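Short-chain type dehydrogenase/reductase (Mycobacterium ulcerans, PDB 3SVT) probably acts as an NAD-dependent oxidoreductase of the short-chain dehydrogenase/reductase family, on a substrate not yet established. Local coordinates at residues B[148-153]-B[191-196]. Numbering follows the deposited sequence.
Sequences GISSIA and SIRPGL
Pro194 O is gripped twice: Ile152 N donates to it at 3.0 Å, from above the carbonyl plane, and a water donates to it at 2.9 Å. The same water hydrogen-bonds Ser151 OG, 2.8 Å away, which caps the short helix 152-155 by accepting from Ala153 N. Upstream, 148-149 and 191-192 pair as parallel strands: Ile192 N donates to Gly148 O at 2.8 Å, and Ser150 N donates to Ile192 O. Ile149 and Ile192 lie side by side on one face of the sheet, their CD1 methyls 3.9 Å apart. With CG2 anti to the backbone N, Ile149 also sets that methyl against Pro194 CG at 3.8 Å, the two side chains crossing at about a right angle. Helix 227-238 packs on Ile192 and Pro194. On the other face, Ser191 OG approaches Ser150 CB at 3.3 Å. The extended Arg193 chain passes close to the Ser151 carbonyl, CG 3.3 Å from Ser151 O, and Ser150 OG lies at the guanidinium edge, near its plane. From helix 163-182, Asp172 OD1 hydrogen-bonds Ser191 OG, while OD2 takes Ser150 OG and the salt bridge to Arg193 NE. In this Rossmann-type SDR sheet, Ser151, touching Tyr164 of the YxxxK motif, is probably the catalytic serine, as in relatives. One carboxylate thus ties both segments to a helix, its charge probably stabilised by Arg193 and the two hydroxyls.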
loop_
_atom_site.group_PDB
_atom_site.type_symbol
_atom_site.label_atom_id
_atom_site.label_comp_id
_atom_site.label_asym_id
_atom_site.label_seq_id
_atom_site.Cartn_x
_atom_site.Cartn_y
_atom_site.Cartn_z
ATOM N N GLY B 148 3.870 -1.191 -18.458
ATOM C CA GLY B 148 2.625 -0.470 -18.570
ATOM C C GLY B 148 2.739 0.933 -18.026
ATOM O O GLY B 148 3.259 1.150 -16.916
ATOM N N ILE B 149 2.243 1.899 -18.787
ATOM C CA ILE B 149 2.226 3.286 -18.301
ATOM C C ILE B 149 0.889 3.625 -17.647
ATOM O O ILE B 149 -0.141 3.709 -18.310
ATOM C CB ILE B 149 2.509 4.307 -19.394
ATOM C CG1 ILE B 149 3.798 3.947 -20.146
ATOM C CG2 ILE B 149 2.578 5.724 -18.771
ATOM C CD1 ILE B 149 5.050 3.998 -19.308
ATOM N N SER B 150 0.931 3.829 -16.337
ATOM C CA SER B 150 -0.255 4.098 -15.547
ATOM C C SER B 150 -0.366 5.611 -15.292
ATOM O O SER B 150 -0.228 6.384 -16.220
ATOM C CB SER B 150 -0.188 3.273 -14.267
ATOM O OG SER B 150 -1.292 3.498 -13.405
ATOM N N SER B 151 -0.634 6.025 -14.055
ATOM C CA SER B 151 -0.710 7.441 -13.689
ATOM C C SER B 151 -0.714 7.607 -12.181
ATOM O O SER B 151 -1.160 6.728 -11.442
ATOM C CB SER B 151 -1.996 8.084 -14.208
ATOM O OG SER B 151 -2.108 9.438 -13.767
ATOM N N ILE B 152 -0.239 8.763 -11.720
ATOM C CA ILE B 152 -0.417 9.127 -10.321
ATOM C C ILE B 152 -1.911 9.162 -9.910
ATOM O O ILE B 152 -2.240 9.040 -8.729
ATOM C CB ILE B 152 0.224 10.484 -10.024
ATOM C CG1 ILE B 152 0.204 10.765 -8.511
ATOM C CG2 ILE B 152 -0.483 11.574 -10.825
ATOM C CD1 ILE B 152 1.261 11.765 -8.069
ATOM N N ALA B 153 -2.811 9.342 -10.871
ATOM C CA ALA B 153 -4.237 9.248 -10.607
ATOM C C ALA B 153 -4.620 7.907 -9.970
ATOM O O ALA B 153 -5.592 7.852 -9.224
ATOM C CB ALA B 153 -5.053 9.523 -11.880
ATOM N N SER B 191 4.666 -1.614 -13.846
ATOM C CA SER B 191 3.921 -0.386 -14.149
ATOM C C SER B 191 4.738 0.854 -13.752
ATOM O O SER B 191 5.410 0.873 -12.723
ATOM C CB SER B 191 2.574 -0.361 -13.434
ATOM O OG SER B 191 1.966 0.912 -13.595
ATOM N N ILE B 192 4.664 1.885 -14.591
ATOM C CA ILE B 192 5.119 3.210 -14.263
ATOM C C ILE B 192 3.917 4.157 -14.087
ATOM O O ILE B 192 3.075 4.235 -14.984
ATOM C CB ILE B 192 6.044 3.784 -15.366
ATOM C CG1 ILE B 192 7.250 2.853 -15.604
ATOM C CG2 ILE B 192 6.503 5.187 -15.009
ATOM C CD1 ILE B 192 8.013 3.178 -16.841
ATOM N N ARG B 193 3.876 4.905 -12.978
ATOM C CA ARG B 193 2.859 5.948 -12.768
ATOM C C ARG B 193 3.487 7.343 -12.835
ATOM O O ARG B 193 4.021 7.805 -11.827
ATOM C CB ARG B 193 2.251 5.801 -11.374
ATOM C CG ARG B 193 1.345 4.570 -11.160
ATOM C CD ARG B 193 1.067 4.525 -9.655
ATOM N NE ARG B 193 0.090 3.563 -9.209
ATOM C CZ ARG B 193 0.056 3.055 -7.967
ATOM N NH1 ARG B 193 0.979 3.350 -7.049
ATOM N NH2 ARG B 193 -0.886 2.209 -7.664
ATOM N N PRO B 194 3.452 7.999 -14.002
ATOM C CA PRO B 194 3.963 9.351 -14.104
ATOM C C PRO B 194 3.094 10.366 -13.381
ATOM O O PRO B 194 1.879 10.184 -13.283
ATOM C CB PRO B 194 3.935 9.644 -15.610
ATOM C CG PRO B 194 3.471 8.434 -16.285
ATOM C CD PRO B 194 2.996 7.460 -15.293
ATOM N N GLY B 195 3.708 11.432 -12.887
ATOM C CA GLY B 195 2.965 12.544 -12.307
ATOM C C GLY B 195 2.643 13.548 -13.415
ATOM O O GLY B 195 2.229 13.180 -14.508
ATOM N N LEU B 196 2.878 14.817 -13.148
ATOM C CA LEU B 196 2.638 15.842 -14.135
ATOM C C LEU B 196 3.814 15.852 -15.078
ATOM O O LEU B 196 4.906 16.208 -14.677
ATOM C CB LEU B 196 2.451 17.211 -13.478
ATOM C CG LEU B 196 1.998 18.318 -14.422
ATOM C CD1 LEU B 196 0.652 17.966 -15.082
ATOM C CD2 LEU B 196 1.920 19.669 -13.659
HETATM O O HOH W 1 -0.264 11.063 -15.077
#